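Local coordinates for exocyst complex component EXO70 (Saccharomyces cerevisiae, PDB 2B1E), which acts in the secretory pathway as part of the exocyst complex, which tethers secretory vesicles to sites of exocytosis, and plays a role in its assembly, at residues A[349-354]-A[397-402]; A[374-379]-A[443-448]; A[416-421]-A[451-456]. All coordinates share one frame; numbering follows the deposited sequence.

Contact 1 (A[349-354]-A[397-402])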
loop_
_atom_site.group_PDB
_atom_site.type_symbol
_atom_site.label_atom_id
_atom_site.label_comp_id
_atom_site.label_asym_id
_atom_site.label_seq_id
_atom_site.Cartn_x
_atom_site.Cartn_y
_atom_site.Cartn_z
ATOM N N GLU A 349 -17.649 20.153 5.345
ATOM C CA GLU A 349 -16.672 20.954 4.606
ATOM C C GLU A 349 -15.908 21.993 5.418
ATOM O O GLU A 349 -14.679 22.046 5.364
ATOM C CB GLU A 349 -17.355 21.657 3.430
ATOM C CG GLU A 349 -17.872 20.713 2.361
ATOM C CD GLU A 349 -18.699 21.420 1.304
ATOM O OE1 GLU A 349 -19.114 20.750 0.335
ATOM O OE2 GLU A 349 -18.937 22.639 1.444
ATOM N N LYS A 350 -16.632 22.820 6.166
ATOM C CA LYS A 350 -15.991 23.867 6.949
ATOM C C LYS A 350 -14.894 23.330 7.852
ATOM O O LYS A 350 -14.003 24.077 8.250
ATOM C CB LYS A 350 -17.017 24.634 7.791
ATOM C CG LYS A 350 -17.351 24.011 9.141
ATOM C CD LYS A 350 -17.912 25.075 10.092
ATOM C CE LYS A 350 -18.142 24.527 11.498
ATOM N NZ LYS A 350 -18.505 25.604 12.474
ATOM N N GLU A 351 -14.960 22.037 8.165
ATOM C CA GLU A 351 -13.972 21.392 9.029
ATOM C C GLU A 351 -12.700 20.929 8.321
ATOM O O GLU A 351 -11.846 20.279 8.932
ATOM C CB GLU A 351 -14.600 20.199 9.748
ATOM C CG GLU A 351 -15.421 20.581 10.961
ATOM C CD GLU A 351 -15.981 19.375 11.691
ATOM O OE1 GLU A 351 -15.254 18.370 11.845
ATOM O OE2 GLU A 351 -17.149 19.439 12.123
ATOM N N TYR A 352 -12.575 21.243 7.035
ATOM C CA TYR A 352 -11.384 20.849 6.291
ATOM C C TYR A 352 -10.799 22.057 5.588
ATOM O O TYR A 352 -11.487 23.053 5.383
ATOM C CB TYR A 352 -11.708 19.751 5.275
ATOM C CG TYR A 352 -12.254 18.497 5.913
ATOM C CD1 TYR A 352 -13.605 18.387 6.227
ATOM C CD2 TYR A 352 -11.411 17.436 6.245
ATOM C CE1 TYR A 352 -14.106 17.258 6.858
ATOM C CE2 TYR A 352 -11.902 16.300 6.878
ATOM C CZ TYR A 352 -13.252 16.221 7.180
ATOM O OH TYR A 352 -13.752 15.107 7.812
ATOM N N THR A 353 -9.523 21.978 5.228
ATOM C CA THR A 353 -8.881 23.098 4.565
ATOM C C THR A 353 -8.768 22.908 3.057
ATOM O O THR A 353 -8.030 23.630 2.386
ATOM C CB THR A 353 -7.487 23.361 5.165
ATOM O OG1 THR A 353 -6.753 22.135 5.240
ATOM C CG2 THR A 353 -7.620 23.958 6.555
ATOM N N LEU A 354 -9.506 21.937 2.527
ATOM C CA LEU A 354 -9.501 21.679 1.088
ATOM C C LEU A 354 -10.256 22.796 0.372
ATOM O O LEU A 354 -11.423 23.040 0.672
ATOM C CB LEU A 354 -10.187 20.348 0.776
ATOM C CG LEU A 354 -10.403 20.103 -0.722
ATOM C CD1 LEU A 354 -9.048 19.959 -1.402
ATOM C CD2 LEU A 354 -11.246 18.860 -0.940
ATOM N N PRO A 397 -20.334 22.583 20.545
ATOM C CA PRO A 397 -19.089 23.096 19.968
ATOM C C PRO A 397 -19.285 23.756 18.609
ATOM O O PRO A 397 -20.106 23.312 17.807
ATOM C CB PRO A 397 -18.217 21.848 19.873
ATOM C CG PRO A 397 -18.671 21.047 21.062
ATOM C CD PRO A 397 -20.177 21.179 20.956
ATOM N N ASP A 398 -18.540 24.830 18.367
ATOM C CA ASP A 398 -18.590 25.523 17.089
ATOM C C ASP A 398 -17.145 25.611 16.621
ATOM O O ASP A 398 -16.477 26.625 16.802
ATOM C CB ASP A 398 -19.204 26.920 17.239
ATOM C CG ASP A 398 -19.269 27.668 15.916
ATOM O OD1 ASP A 398 -19.237 27.000 14.860
ATOM O OD2 ASP A 398 -19.361 28.914 15.927
ATOM N N VAL A 399 -16.664 24.520 16.035
ATOM C CA VAL A 399 -15.287 24.433 15.574
ATOM C C VAL A 399 -15.034 25.167 14.269
ATOM O O VAL A 399 -15.967 25.479 13.519
ATOM C CB VAL A 399 -14.849 22.957 15.378
ATOM C CG1 VAL A 399 -15.017 22.183 16.685
ATOM C CG2 VAL A 399 -15.662 22.310 14.250
ATOM N N ALA A 400 -13.755 25.423 14.004
ATOM C CA ALA A 400 -13.328 26.101 12.790
ATOM C C ALA A 400 -14.024 27.435 12.609
ATOM O O ALA A 400 -14.394 27.802 11.497
ATOM C CB ALA A 400 -13.584 25.213 11.581
ATOM N N ASN A 401 -14.217 28.161 13.698
ATOM C CA ASN A 401 -14.860 29.458 13.604
ATOM C C ASN A 401 -14.199 30.459 14.536
ATOM O O ASN A 401 -14.563 30.570 15.700
ATOM C CB ASN A 401 -16.353 29.342 13.925
ATOM C CG ASN A 401 -17.065 30.679 13.851
ATOM O OD1 ASN A 401 -16.517 31.656 13.330
ATOM N ND2 ASN A 401 -18.297 30.730 14.359
ATOM N N PRO A 402 -13.196 31.195 14.029
ATOM C CA PRO A 402 -12.443 32.209 14.772
ATOM C C PRO A 402 -13.297 33.387 15.249
ATOM O O PRO A 402 -12.865 34.164 16.096
ATOM C CB PRO A 402 -11.386 32.665 13.765
ATOM C CG PRO A 402 -11.174 31.453 12.923
ATOM C CD PRO A 402 -12.571 30.934 12.721
HETATM O O HOH W 1 -18.894 23.100 14.859
#

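Contact 2 (A[374-379]-A[443-448])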
loop_
_atom_site.group_PDB
_atom_site.type_symbol
_atom_site.label_atom_id
_atom_site.label_comp_id
_atom_site.label_asym_id
_atom_site.label_seq_id
_atom_site.Cartn_x
_atom_site.Cartn_y
_atom_site.Cartn_z
ATOM N N ASP A 374 -5.997 15.643 5.123
ATOM C CA ASP A 374 -7.278 15.350 5.761
ATOM C C ASP A 374 -7.043 14.833 7.179
ATOM O O ASP A 374 -7.795 15.162 8.098
ATOM C CB ASP A 374 -8.063 14.312 4.955
ATOM C CG ASP A 374 -8.773 14.919 3.760
ATOM O OD1 ASP A 374 -8.721 16.156 3.596
ATOM O OD2 ASP A 374 -9.392 14.156 2.988
ATOM N N CYS A 375 -5.992 14.035 7.348
ATOM C CA CYS A 375 -5.644 13.485 8.653
ATOM C C CYS A 375 -5.273 14.589 9.642
ATOM O O CYS A 375 -5.705 14.572 10.799
ATOM C CB CYS A 375 -4.471 12.503 8.526
ATOM S SG CYS A 375 -4.917 10.840 7.926
ATOM N N ILE A 376 -4.463 15.543 9.191
ATOM C CA ILE A 376 -4.045 16.641 10.051
ATOM C C ILE A 376 -5.236 17.545 10.359
ATOM O O ILE A 376 -5.353 18.055 11.471
ATOM C CB ILE A 376 -2.891 17.434 9.404
ATOM C CG1 ILE A 376 -1.677 16.510 9.257
ATOM C CG2 ILE A 376 -2.515 18.631 10.268
ATOM C CD1 ILE A 376 -0.573 17.075 8.382
ATOM N N ASP A 377 -6.128 17.730 9.387
ATOM C CA ASP A 377 -7.325 18.540 9.613
ATOM C C ASP A 377 -8.186 17.873 10.686
ATOM O O ASP A 377 -8.724 18.535 11.584
ATOM C CB ASP A 377 -8.173 18.650 8.341
ATOM C CG ASP A 377 -7.711 19.755 7.407
ATOM O OD1 ASP A 377 -6.830 20.555 7.789
ATOM O OD2 ASP A 377 -8.250 19.821 6.280
ATOM N N THR A 378 -8.332 16.556 10.573
ATOM C CA THR A 378 -9.148 15.793 11.508
ATOM C C THR A 378 -8.585 15.875 12.918
ATOM O O THR A 378 -9.333 15.989 13.884
ATOM C CB THR A 378 -9.252 14.313 11.062
ATOM O OG1 THR A 378 -9.768 14.268 9.726
ATOM C CG2 THR A 378 -10.185 13.532 11.994
ATOM N N LEU A 379 -7.266 15.812 13.035
ATOM C CA LEU A 379 -6.618 15.906 14.340
ATOM C C LEU A 379 -6.885 17.270 14.987
ATOM O O LEU A 379 -7.300 17.359 16.148
ATOM C CB LEU A 379 -5.107 15.706 14.194
ATOM C CG LEU A 379 -4.284 15.968 15.459
ATOM C CD1 LEU A 379 -4.639 14.945 16.555
ATOM C CD2 LEU A 379 -2.813 15.894 15.110
ATOM N N SER A 443 0.263 24.281 1.820
ATOM C CA SER A 443 -0.613 25.443 1.822
ATOM C C SER A 443 -1.838 25.186 2.701
ATOM O O SER A 443 -2.356 26.104 3.336
ATOM C CB SER A 443 -1.047 25.792 0.397
ATOM O OG SER A 443 -1.919 24.810 -0.126
ATOM N N ARG A 444 -2.305 23.942 2.743
ATOM C CA ARG A 444 -3.457 23.617 3.584
ATOM C C ARG A 444 -3.038 23.706 5.044
ATOM O O ARG A 444 -3.790 24.204 5.884
ATOM C CB ARG A 444 -3.983 22.214 3.285
ATOM C CG ARG A 444 -4.784 22.120 1.994
ATOM C CD ARG A 444 -5.330 20.715 1.762
ATOM N NE ARG A 444 -6.252 20.304 2.818
ATOM C CZ ARG A 444 -6.947 19.169 2.806
ATOM N NH1 ARG A 444 -6.830 18.323 1.786
ATOM N NH2 ARG A 444 -7.762 18.878 3.812
ATOM N N LEU A 445 -1.833 23.223 5.340
ATOM C CA LEU A 445 -1.310 23.267 6.700
ATOM C C LEU A 445 -1.126 24.720 7.138
ATOM O O LEU A 445 -1.309 25.052 8.313
ATOM C CB LEU A 445 0.027 22.530 6.781
ATOM C CG LEU A 445 0.696 22.497 8.156
ATOM C CD1 LEU A 445 -0.222 21.848 9.192
ATOM C CD2 LEU A 445 1.999 21.730 8.045
ATOM N N GLU A 446 -0.751 25.588 6.202
ATOM C CA GLU A 446 -0.589 26.996 6.549
ATOM C C GLU A 446 -1.969 27.568 6.832
ATOM O O GLU A 446 -2.143 28.362 7.757
ATOM C CB GLU A 446 0.094 27.776 5.422
ATOM C CG GLU A 446 1.588 27.493 5.302
ATOM C CD GLU A 446 2.355 27.804 6.582
ATOM O OE1 GLU A 446 2.349 28.976 7.028
ATOM O OE2 GLU A 446 2.967 26.878 7.148
ATOM N N ARG A 447 -2.957 27.150 6.046
ATOM C CA ARG A 447 -4.309 27.633 6.263
ATOM C C ARG A 447 -4.799 27.174 7.632
ATOM O O ARG A 447 -5.487 27.916 8.326
ATOM C CB ARG A 447 -5.256 27.139 5.162
ATOM C CG ARG A 447 -5.185 27.959 3.876
ATOM C CD ARG A 447 -6.450 27.796 3.036
ATOM N NE ARG A 447 -6.486 26.544 2.283
ATOM C CZ ARG A 447 -5.707 26.278 1.237
ATOM N NH1 ARG A 447 -4.824 27.175 0.816
ATOM N NH2 ARG A 447 -5.822 25.122 0.596
ATOM N N LEU A 448 -4.439 25.953 8.019
ATOM C CA LEU A 448 -4.834 25.420 9.323
ATOM C C LEU A 448 -4.257 26.280 10.446
ATOM O O LEU A 448 -4.969 26.661 11.376
ATOM C CB LEU A 448 -4.321 23.989 9.510
ATOM C CG LEU A 448 -5.325 22.855 9.739
ATOM C CD1 LEU A 448 -4.592 21.693 10.397
ATOM C CD2 LEU A 448 -6.484 23.307 10.619
#

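Contact 3 (A[416-421]-A[451-456])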
loop_
_atom_site.group_PDB
_atom_site.type_symbol
_atom_site.label_atom_id
_atom_site.label_comp_id
_atom_site.label_asym_id
_atom_site.label_seq_id
_atom_site.Cartn_x
_atom_site.Cartn_y
_atom_site.Cartn_z
ATOM N N PHE A 416 -3.624 25.991 22.362
ATOM C CA PHE A 416 -3.587 24.534 22.481
ATOM C C PHE A 416 -3.434 23.861 21.109
ATOM O O PHE A 416 -2.550 23.019 20.921
ATOM C CB PHE A 416 -4.860 24.063 23.206
ATOM C CG PHE A 416 -5.040 22.566 23.263
ATOM C CD1 PHE A 416 -4.036 21.735 23.775
ATOM C CD2 PHE A 416 -6.232 21.994 22.840
ATOM C CE1 PHE A 416 -4.225 20.355 23.862
ATOM C CE2 PHE A 416 -6.442 20.609 22.922
ATOM C CZ PHE A 416 -5.437 19.786 23.434
ATOM N N ILE A 417 -4.258 24.243 20.136
ATOM C CA ILE A 417 -4.163 23.628 18.813
ATOM C C ILE A 417 -2.806 23.924 18.159
ATOM O O ILE A 417 -2.185 23.039 17.557
ATOM C CB ILE A 417 -5.298 24.111 17.870
ATOM C CG1 ILE A 417 -6.668 23.834 18.504
ATOM C CG2 ILE A 417 -5.205 23.381 16.522
ATOM C CD1 ILE A 417 -6.889 22.357 18.904
ATOM N N LEU A 418 -2.336 25.161 18.279
ATOM C CA LEU A 418 -1.052 25.512 17.686
ATOM C C LEU A 418 0.107 24.753 18.328
ATOM O O LEU A 418 1.056 24.380 17.640
ATOM C CB LEU A 418 -0.821 27.022 17.762
ATOM C CG LEU A 418 -1.675 27.836 16.783
ATOM C CD1 LEU A 418 -1.628 29.286 17.176
ATOM C CD2 LEU A 418 -1.193 27.655 15.360
ATOM N N MET A 419 0.043 24.495 19.633
ATOM C CA MET A 419 1.142 23.766 20.256
ATOM C C MET A 419 1.216 22.364 19.667
ATOM O O MET A 419 2.304 21.804 19.496
ATOM C CB MET A 419 0.988 23.689 21.784
ATOM C CG MET A 419 1.359 24.983 22.531
ATOM S SD MET A 419 3.085 25.548 22.291
ATOM C CE MET A 419 3.951 24.337 23.279
ATOM N N ASN A 420 0.060 21.796 19.346
ATOM C CA ASN A 420 0.036 20.471 18.766
ATOM C C ASN A 420 0.471 20.539 17.300
ATOM O O ASN A 420 1.274 19.723 16.850
ATOM C CB ASN A 420 -1.363 19.850 18.901
ATOM C CG ASN A 420 -1.664 19.396 20.328
ATOM O OD1 ASN A 420 -2.027 20.197 21.195
ATOM N ND2 ASN A 420 -1.498 18.112 20.577
ATOM N N LEU A 421 -0.045 21.513 16.557
ATOM C CA LEU A 421 0.339 21.645 15.158
ATOM C C LEU A 421 1.840 21.896 15.023
ATOM O O LEU A 421 2.417 21.638 13.971
ATOM C CB LEU A 421 -0.437 22.776 14.484
ATOM C CG LEU A 421 -1.914 22.506 14.175
ATOM C CD1 LEU A 421 -2.559 23.798 13.660
ATOM C CD2 LEU A 421 -2.041 21.385 13.141
ATOM N N ARG A 451 -5.837 29.716 10.948
ATOM C CA ARG A 451 -7.144 29.652 11.606
ATOM C C ARG A 451 -6.961 29.792 13.110
ATOM O O ARG A 451 -7.639 30.597 13.749
ATOM C CB ARG A 451 -7.843 28.318 11.309
ATOM C CG ARG A 451 -9.177 28.127 12.037
ATOM C CD ARG A 451 -9.588 26.649 12.084
ATOM N NE ARG A 451 -9.834 26.096 10.751
ATOM C CZ ARG A 451 -10.058 24.808 10.507
ATOM N NH1 ARG A 451 -10.063 23.935 11.508
ATOM N NH2 ARG A 451 -10.297 24.393 9.266
ATOM N N TYR A 452 -6.029 29.023 13.673
ATOM C CA TYR A 452 -5.797 29.064 15.108
ATOM C C TYR A 452 -4.962 30.256 15.556
ATOM O O TYR A 452 -5.002 30.645 16.726
ATOM C CB TYR A 452 -5.235 27.708 15.576
ATOM C CG TYR A 452 -6.275 26.629 15.363
ATOM C CD1 TYR A 452 -7.453 26.622 16.113
ATOM C CD2 TYR A 452 -6.166 25.717 14.311
ATOM C CE1 TYR A 452 -8.501 25.755 15.813
ATOM C CE2 TYR A 452 -7.212 24.838 14.006
ATOM C CZ TYR A 452 -8.378 24.867 14.758
ATOM O OH TYR A 452 -9.436 24.032 14.437
ATOM N N ILE A 453 -4.215 30.852 14.630
ATOM C CA ILE A 453 -3.473 32.063 14.960
ATOM C C ILE A 453 -4.613 33.064 15.129
ATOM O O ILE A 453 -4.638 33.861 16.062
ATOM C CB ILE A 453 -2.574 32.531 13.790
ATOM C CG1 ILE A 453 -1.317 31.657 13.712
ATOM C CG2 ILE A 453 -2.220 34.010 13.962
ATOM C CD1 ILE A 453 -0.605 31.712 12.343
ATOM N N SER A 454 -5.579 32.988 14.215
ATOM C CA SER A 454 -6.735 33.874 14.255
ATOM C C SER A 454 -7.513 33.700 15.572
ATOM O O SER A 454 -8.006 34.678 16.136
ATOM C CB SER A 454 -7.640 33.613 13.043
ATOM O OG SER A 454 -8.469 34.739 12.804
ATOM N N TYR A 455 -7.628 32.467 16.061
ATOM C CA TYR A 455 -8.303 32.232 17.344
ATOM C C TYR A 455 -7.599 33.056 18.436
ATOM O O TYR A 455 -8.251 33.689 19.262
ATOM C CB TYR A 455 -8.246 30.748 17.743
ATOM C CG TYR A 455 -9.430 29.907 17.297
ATOM C CD1 TYR A 455 -9.828 29.884 15.967
ATOM C CD2 TYR A 455 -10.121 29.099 18.204
ATOM C CE1 TYR A 455 -10.870 29.091 15.540
ATOM C CE2 TYR A 455 -11.181 28.284 17.779
ATOM C CZ TYR A 455 -11.546 28.294 16.443
ATOM O OH TYR A 455 -12.601 27.525 15.990
ATOM N N MET A 456 -6.268 33.048 18.431
ATOM C CA MET A 456 -5.494 33.784 19.440
ATOM C C MET A 456 -5.562 35.304 19.300
ATOM O O MET A 456 -5.418 36.024 20.281
ATOM C CB MET A 456 -4.010 33.353 19.421
ATOM C CG MET A 456 -3.744 31.926 19.921
ATOM S SD MET A 456 -1.982 31.563 20.254
ATOM C CE MET A 456 -1.291 31.889 18.678
#

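Contact 1 (A[349-354]-A[397-402])
Lys350 reaches across to the 397-402 loop and sets its ammonium group between two oxygens of different kinds, a carboxylate and a backbone carbonyl. NZ donates to Val399 O at 2.7 Å, arriving in the carbonyl plane with a C=O...N angle of 160°. It also forms a salt bridge with Asp398 OD1 at 2.9 Å, the two side chains crossing at about a right angle. Behind this polar end Glu351 CG makes an apolar contact, 3.7 Å from Val399 CG2. Separately, the methyl of Ala400 rests against the carbonyl oxygen Lys350 O at 3.5 Å, close to where the two backbones approach most nearly.

In Lys350, CG lies between the backbone N and the carbonyl carbon (chi1 85°), and from there the chain runs out extended, carrying NZ to the loop's carbonyl and carboxylate oxygens. Its acid partner is itself steadied, since Asn401 ND2 donates to the other carboxylate oxygen, Asp398 OD2, at 2.6 Å on the syn side, somewhat out of the carboxylate plane. A water accepts from Val399 N at 2.9 Å and donates to Pro397 O, tying the loop to itself, with a weak, long link to the ammonium. Farther out, the carboxylate of Glu351 turns to Arg385 of helix 364-391 in a salt bridge, while the backbone N of Ala400 is bonded to Glu384 of the same helix.

Both segments are thus connections flanking helix 364-391, one leading into it and one leaving it, joined over its side at the surface of the helical C-terminal region. With one oxygen of Asp398 facing the ammonium and the other the Asn401 amide, the carboxylate is likely to be stabilised in its charged form, and the lysine charge is probably balanced by it, with the peptide carbonyl adding to the effect.

Contact 2 (A[374-379]-A[443-448])
The guanidinium of Arg444 meets two carboxylates at its edge, Asp374 OD1 and Asp377 OD2, both close to its plane, and the three residues form a salt-bridge network. NH2 serves both acids, donating to Asp377 OD2 at 2.7 Å and to Asp374 OD1 at 2.9 Å, the latter with an N-H...O angle of 161°; NH1 adds a weak bond to the same Asp374 oxygen. The acids are turned differently: OD1 of Asp374 is approached nearly along its C-O bond, whereas OD2 of Asp377 is reached from above its carboxylate plane, which stands 51° from that of the guanidinium. A bend in the arginine chain at chi3 swings the group across to helix 364-391.

Next to this network lies an apolar patch. Ile376 CG2, anti to its backbone N, meets Leu448 CD1 at 3.7 Å and Leu445 CD1 at 4.1 Å, and Leu448 CG packs against Asp377 OD1 at 3.4 Å. The segments run nearly parallel, 11° apart with axes 10.5 Å from each other, as neighbouring members of the helical bundle that forms the C-terminal part of EXO70.

Asp374 has further partners: its OD2 takes a salt bridge from Arg339, its strongest polar partner, and a bond from Trp342. A leucine in place of Arg444 would probably leave Asp377 without its cationic mate and take from Asp374 one of its two arginine partners. The linked groups probably let the charges of the buried Asp374, Asp377 and Arg444, with Arg339 beside them, largely offset one another, which is likely to favour the ionised carboxylates.

Contact 3 (A[416-421]-A[451-456])
Ile417 lies over one face of the Tyr452 ring, its CG2 methyl 3.5 Å from the ring centroid and 17° off the normal, a CH-pi contact. That branch stands anti to the backbone N, while CG1 passes beside CD1 and CE1, so the forked side chain spreads across much of the ring. On the opposite face lies the CG methylene of Arg451, and the tyrosine is sandwiched between the two. Leu421 comes from another direction, its side chain at about a right angle to that of Tyr452, with CD1 4.1 Å from the ring's CD2.

This is antiparallel helix packing within the bundle of the C-terminal region: segments 416-421 and 451-456 of helices 410-429 and 440-473, which are separated in the chain by the short helix 433-436, cross at -145°, their axes 9.3 Å apart. Leu418 lies where the backbones come nearest, its CG 3.8 Å from Tyr452 CB.

The ring's hydroxyl has polar partners. Arg451 NH1 donates to Tyr452 OH at 3.0 Å, within the guanidinium plane, and Glu384 of helix 364-391 is hydrogen-bonded to the same oxygen.

The three contacts lie on one side of the chain's centre, with their own centres about 11 to 13 Å apart, and together join helices 364-391, 410-429 and 440-473 to the loops flanking the first. Contacts 1 and 2 meet at Thr353 through two probable hydrogen bonds, its N 2.7 Å from Asp377 OD2 and its OG1 3.1 Å from Arg444 NE. Contact 1 reaches contact 3 through Asn401 N, 2.9 Å from Tyr455 OH. Contacts 2 and 3 share helix 440-473, and Leu421 CD2 lies 3.8 Å from Leu448 CD1 and 4.0 Å from Ile376 CG2. Contact 1 thus joins the other two through polar links, whereas contacts 2 and 3 meet through leucine and isoleucine.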